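Local coordinates for protein hydrolase, haloacid dehalogenase-like family (PDB 2HCF) that binds magnesium and is probably a hydrolase of the haloacid dehalogenase superfamily, its substrate not established, at residues E96-D110 against N217-L229. Sequence-based numbering, arbitrary orientation.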
# COMPACT_ATOMS: atom_id res chain seq x y z
N GLU A 96 -13.72 -6.20 -4.85
CA GLU A 96 -14.57 -7.39 -4.76
C GLU A 96 -13.98 -8.41 -3.79
O GLU A 96 -12.81 -8.75 -3.90
CB GLU A 96 -14.77 -8.05 -6.15
CG GLU A 96 -15.70 -9.28 -6.08
CD GLU A 96 -16.11 -9.83 -7.44
OE1 GLU A 96 -15.46 -9.50 -8.45
OE2 GLU A 96 -17.08 -10.62 -7.48
N GLY A 97 -14.76 -8.83 -2.80
CA GLY A 97 -14.34 -9.93 -1.91
C GLY A 97 -13.40 -9.59 -0.76
O GLY A 97 -13.00 -10.46 0.02
N VAL A 98 -13.06 -8.31 -0.64
CA VAL A 98 -12.03 -7.87 0.31
C VAL A 98 -12.43 -8.11 1.78
O VAL A 98 -11.64 -8.66 2.55
CB VAL A 98 -11.69 -6.40 0.06
CG1 VAL A 98 -10.95 -5.77 1.27
CG2 VAL A 98 -10.90 -6.29 -1.22
N ARG A 99 -13.64 -7.71 2.17
CA ARG A 99 -14.03 -7.86 3.58
C ARG A 99 -14.09 -9.35 3.96
O ARG A 99 -13.62 -9.75 5.02
CB ARG A 99 -15.34 -7.15 3.91
CG ARG A 99 -15.58 -7.03 5.44
CD ARG A 99 -16.92 -6.44 5.85
NE ARG A 99 -17.24 -5.21 5.13
CZ ARG A 99 -16.85 -3.98 5.50
NH1 ARG A 99 -16.12 -3.77 6.60
NH2 ARG A 99 -17.20 -2.95 4.75
N GLU A 100 -14.65 -10.16 3.06
CA GLU A 100 -14.74 -11.60 3.22
C GLU A 100 -13.36 -12.23 3.40
O GLU A 100 -13.17 -13.09 4.25
CB GLU A 100 -15.44 -12.24 2.01
CG GLU A 100 -16.90 -11.81 1.80
CD GLU A 100 -17.09 -10.43 1.14
OE1 GLU A 100 -16.09 -9.75 0.73
OE2 GLU A 100 -18.26 -10.00 1.04
N LEU A 101 -12.39 -11.76 2.63
CA LEU A 101 -11.05 -12.32 2.65
C LEU A 101 -10.34 -11.95 3.96
O LEU A 101 -9.66 -12.77 4.57
CB LEU A 101 -10.24 -11.79 1.46
CG LEU A 101 -8.77 -12.24 1.37
CD1 LEU A 101 -8.65 -13.76 1.34
CD2 LEU A 101 -8.07 -11.62 0.16
N LEU A 102 -10.49 -10.70 4.38
CA LEU A 102 -9.86 -10.22 5.59
C LEU A 102 -10.47 -10.90 6.82
O LEU A 102 -9.74 -11.26 7.72
CB LEU A 102 -9.96 -8.70 5.67
CG LEU A 102 -9.11 -7.91 4.65
CD1 LEU A 102 -9.24 -6.43 4.84
CD2 LEU A 102 -7.65 -8.29 4.70
N ASP A 103 -11.78 -11.11 6.84
CA ASP A 103 -12.40 -11.91 7.90
C ASP A 103 -11.84 -13.33 7.98
O ASP A 103 -11.61 -13.83 9.08
CB ASP A 103 -13.89 -12.06 7.65
CG ASP A 103 -14.67 -10.85 8.01
OD1 ASP A 103 -14.08 -9.96 8.67
OD2 ASP A 103 -15.87 -10.78 7.65
N ALA A 104 -11.69 -13.97 6.83
CA ALA A 104 -11.18 -15.34 6.74
C ALA A 104 -9.75 -15.44 7.27
O ALA A 104 -9.41 -16.42 7.92
CB ALA A 104 -11.24 -15.84 5.30
N LEU A 105 -8.92 -14.44 6.98
CA LEU A 105 -7.54 -14.42 7.42
C LEU A 105 -7.37 -14.07 8.89
O LEU A 105 -6.57 -14.68 9.61
CB LEU A 105 -6.72 -13.44 6.58
CG LEU A 105 -6.51 -13.91 5.15
CD1 LEU A 105 -6.07 -12.75 4.30
CD2 LEU A 105 -5.47 -15.07 5.08
N SER A 106 -8.14 -13.09 9.35
CA SER A 106 -7.92 -12.52 10.66
C SER A 106 -8.43 -13.44 11.77
O SER A 106 -7.98 -13.34 12.90
CB SER A 106 -8.59 -11.15 10.76
OG SER A 106 -9.98 -11.28 10.59
N SER A 107 -9.36 -14.33 11.43
CA SER A 107 -9.88 -15.32 12.35
C SER A 107 -8.90 -16.48 12.62
O SER A 107 -9.10 -17.26 13.56
CB SER A 107 -11.17 -15.88 11.79
OG SER A 107 -10.90 -16.73 10.70
N ARG A 108 -7.87 -16.61 11.79
CA ARG A 108 -6.84 -17.64 11.98
C ARG A 108 -5.71 -17.20 12.89
O ARG A 108 -5.08 -16.19 12.63
CB ARG A 108 -6.25 -18.01 10.64
CG ARG A 108 -7.25 -18.69 9.74
CD ARG A 108 -6.56 -19.14 8.49
NE ARG A 108 -5.56 -20.19 8.71
CZ ARG A 108 -5.78 -21.50 8.56
NH1 ARG A 108 -6.97 -21.97 8.22
NH2 ARG A 108 -4.79 -22.36 8.74
N SER A 109 -5.44 -17.99 13.93
CA SER A 109 -4.35 -17.71 14.88
C SER A 109 -2.97 -17.82 14.23
O SER A 109 -2.06 -17.10 14.61
CB SER A 109 -4.40 -18.69 16.05
OG SER A 109 -4.30 -20.03 15.58
N ASP A 110 -2.83 -18.69 13.24
CA ASP A 110 -1.54 -18.87 12.54
C ASP A 110 -1.21 -17.77 11.51
O ASP A 110 -0.17 -17.84 10.85
CB ASP A 110 -1.53 -20.22 11.82
CG ASP A 110 -2.67 -20.38 10.85
OD1 ASP A 110 -3.81 -20.03 11.20
OD2 ASP A 110 -2.45 -20.88 9.74
N ASN A 217 -9.23 -11.14 -9.50
CA ASN A 217 -9.82 -10.43 -8.39
C ASN A 217 -9.94 -11.41 -7.21
O ASN A 217 -9.53 -12.56 -7.35
CB ASN A 217 -11.18 -9.87 -8.80
CG ASN A 217 -12.12 -10.94 -9.34
OD1 ASN A 217 -12.40 -11.92 -8.66
ND2 ASN A 217 -12.60 -10.75 -10.56
N PHE A 218 -10.52 -10.98 -6.10
CA PHE A 218 -10.61 -11.84 -4.91
C PHE A 218 -12.04 -12.33 -4.66
O PHE A 218 -12.41 -12.59 -3.52
CB PHE A 218 -10.11 -11.11 -3.66
CG PHE A 218 -8.65 -10.70 -3.67
CD1 PHE A 218 -7.66 -11.54 -4.19
CD2 PHE A 218 -8.26 -9.50 -3.08
CE1 PHE A 218 -6.31 -11.16 -4.13
CE2 PHE A 218 -6.91 -9.12 -3.03
CZ PHE A 218 -5.94 -9.96 -3.57
N ALA A 219 -12.84 -12.48 -5.72
CA ALA A 219 -14.20 -13.01 -5.59
C ALA A 219 -14.29 -14.36 -4.89
O ALA A 219 -15.21 -14.56 -4.10
CB ALA A 219 -14.84 -13.12 -6.96
N GLU A 220 -13.38 -15.29 -5.18
CA GLU A 220 -13.45 -16.66 -4.62
C GLU A 220 -12.64 -16.79 -3.34
O GLU A 220 -11.49 -17.21 -3.34
CB GLU A 220 -12.99 -17.68 -5.65
CG GLU A 220 -13.60 -17.54 -7.04
CD GLU A 220 -15.13 -17.67 -7.09
OE1 GLU A 220 -15.74 -18.36 -6.23
OE2 GLU A 220 -15.73 -17.09 -8.02
N THR A 221 -13.25 -16.42 -2.21
CA THR A 221 -12.53 -16.30 -0.94
C THR A 221 -11.72 -17.55 -0.60
O THR A 221 -10.54 -17.46 -0.31
CB THR A 221 -13.52 -15.98 0.18
OG1 THR A 221 -14.34 -14.91 -0.27
CG2 THR A 221 -12.81 -15.57 1.44
N ASP A 222 -12.38 -18.71 -0.64
CA ASP A 222 -11.74 -19.99 -0.33
C ASP A 222 -10.48 -20.24 -1.14
O ASP A 222 -9.50 -20.71 -0.60
CB ASP A 222 -12.70 -21.17 -0.53
CG ASP A 222 -13.92 -21.11 0.39
OD1 ASP A 222 -13.85 -20.42 1.42
OD2 ASP A 222 -14.95 -21.78 0.07
N GLU A 223 -10.52 -19.93 -2.43
CA GLU A 223 -9.34 -20.12 -3.28
C GLU A 223 -8.24 -19.11 -3.00
O GLU A 223 -7.06 -19.46 -3.06
CB GLU A 223 -9.74 -20.09 -4.75
CG GLU A 223 -10.73 -21.18 -5.11
CD GLU A 223 -10.19 -22.55 -4.81
OE1 GLU A 223 -8.96 -22.75 -4.97
OE2 GLU A 223 -11.01 -23.43 -4.46
N VAL A 224 -8.59 -17.88 -2.67
CA VAL A 224 -7.57 -16.92 -2.35
C VAL A 224 -6.90 -17.36 -1.04
O VAL A 224 -5.69 -17.31 -0.91
CB VAL A 224 -8.08 -15.45 -2.24
CG1 VAL A 224 -6.90 -14.49 -2.06
CG2 VAL A 224 -8.94 -15.04 -3.44
N LEU A 225 -7.69 -17.77 -0.06
CA LEU A 225 -7.16 -18.24 1.21
C LEU A 225 -6.19 -19.42 1.00
O LEU A 225 -5.07 -19.43 1.52
CB LEU A 225 -8.32 -18.62 2.12
CG LEU A 225 -7.98 -18.94 3.57
CD1 LEU A 225 -7.52 -17.69 4.33
CD2 LEU A 225 -9.19 -19.57 4.24
N ALA A 226 -6.62 -20.40 0.20
CA ALA A 226 -5.78 -21.57 -0.08
C ALA A 226 -4.47 -21.13 -0.69
O ALA A 226 -3.41 -21.69 -0.39
CB ALA A 226 -6.50 -22.51 -1.02
N SER A 227 -4.53 -20.14 -1.56
CA SER A 227 -3.34 -19.71 -2.23
C SER A 227 -2.41 -18.98 -1.25
O SER A 227 -1.20 -19.11 -1.34
CB SER A 227 -3.70 -18.82 -3.40
OG SER A 227 -2.53 -18.28 -3.93
N ILE A 228 -2.99 -18.25 -0.30
CA ILE A 228 -2.20 -17.46 0.66
C ILE A 228 -1.54 -18.35 1.71
O ILE A 228 -0.37 -18.19 1.97
CB ILE A 228 -3.06 -16.37 1.37
CG1 ILE A 228 -3.41 -15.26 0.38
CG2 ILE A 228 -2.30 -15.77 2.54
CD1 ILE A 228 -4.52 -14.29 0.91
N LEU A 229 -2.27 -19.30 2.27
CA LEU A 229 -1.72 -20.17 3.32
C LEU A 229 -0.70 -21.21 2.85
O LEU A 229 0.27 -21.48 3.57
CB LEU A 229 -2.85 -20.86 4.08
CG LEU A 229 -3.82 -19.86 4.72
CD1 LEU A 229 -5.03 -20.60 5.24
CD2 LEU A 229 -3.16 -19.06 5.82
O HOH W 1 -11.03 -8.09 -5.72
O HOH W 2 -12.68 -12.86 -0.99
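Leu101 holds CG trans to its backbone N (chi1 177°), which lowers both methyls towards helix 221-229, and Phe218, with CG beside its own N, lays its ring beneath one of them. The evidence for a CH-pi contact is direct: Leu101 CD2 stands 4.1 Å from the centroid of the Phe218 ring, over the face but displaced from the ring centre. The same methyl meets Val224 CG1 at 3.8 Å, while Leu101 CD1 also packs on Val224 and Ile228. One turn on, Leu105 and Leu225 pass side by side, pointing opposite ways, and the 3.4 Å between Leu105 CD2 and Leu225 CD1 is tighter than an ordinary methyl contact.

The two helices run in the same general direction, their segment axes 9.7 Å apart and crossing at -46°. They lie together on the parallel sheet of the Rossmann-like HAD core: Leu101 and Leu105 rest on Phe9 of strand 5-9, Ile228 on Val7 and Ile194, and Phe218 on Val196. The side chain of Phe218 lies about 8 Å from that of Asp178, a magnesium ligand.

At the N-terminal ends water takes over. One molecule donates to Gly97 O and Phe218 O and accepts from Thr221 OG1 (2.7 Å); another donates to Glu96 O and accepts from Phe218 N.

At the far end Leu229 CD1 sits over the centre of the Arg108 guanidinium, 3.5 Å from CZ of Arg108, while Asp110 OD2 meets Arg108 NH2 within the guanidinium plane, in a 2.9 Å salt bridge with an N-H...O angle of 161°. With an alanine at Arg108, the Asp110 carboxylate would probably lose this cationic mate and the Leu229 methyl the flat group it packs against.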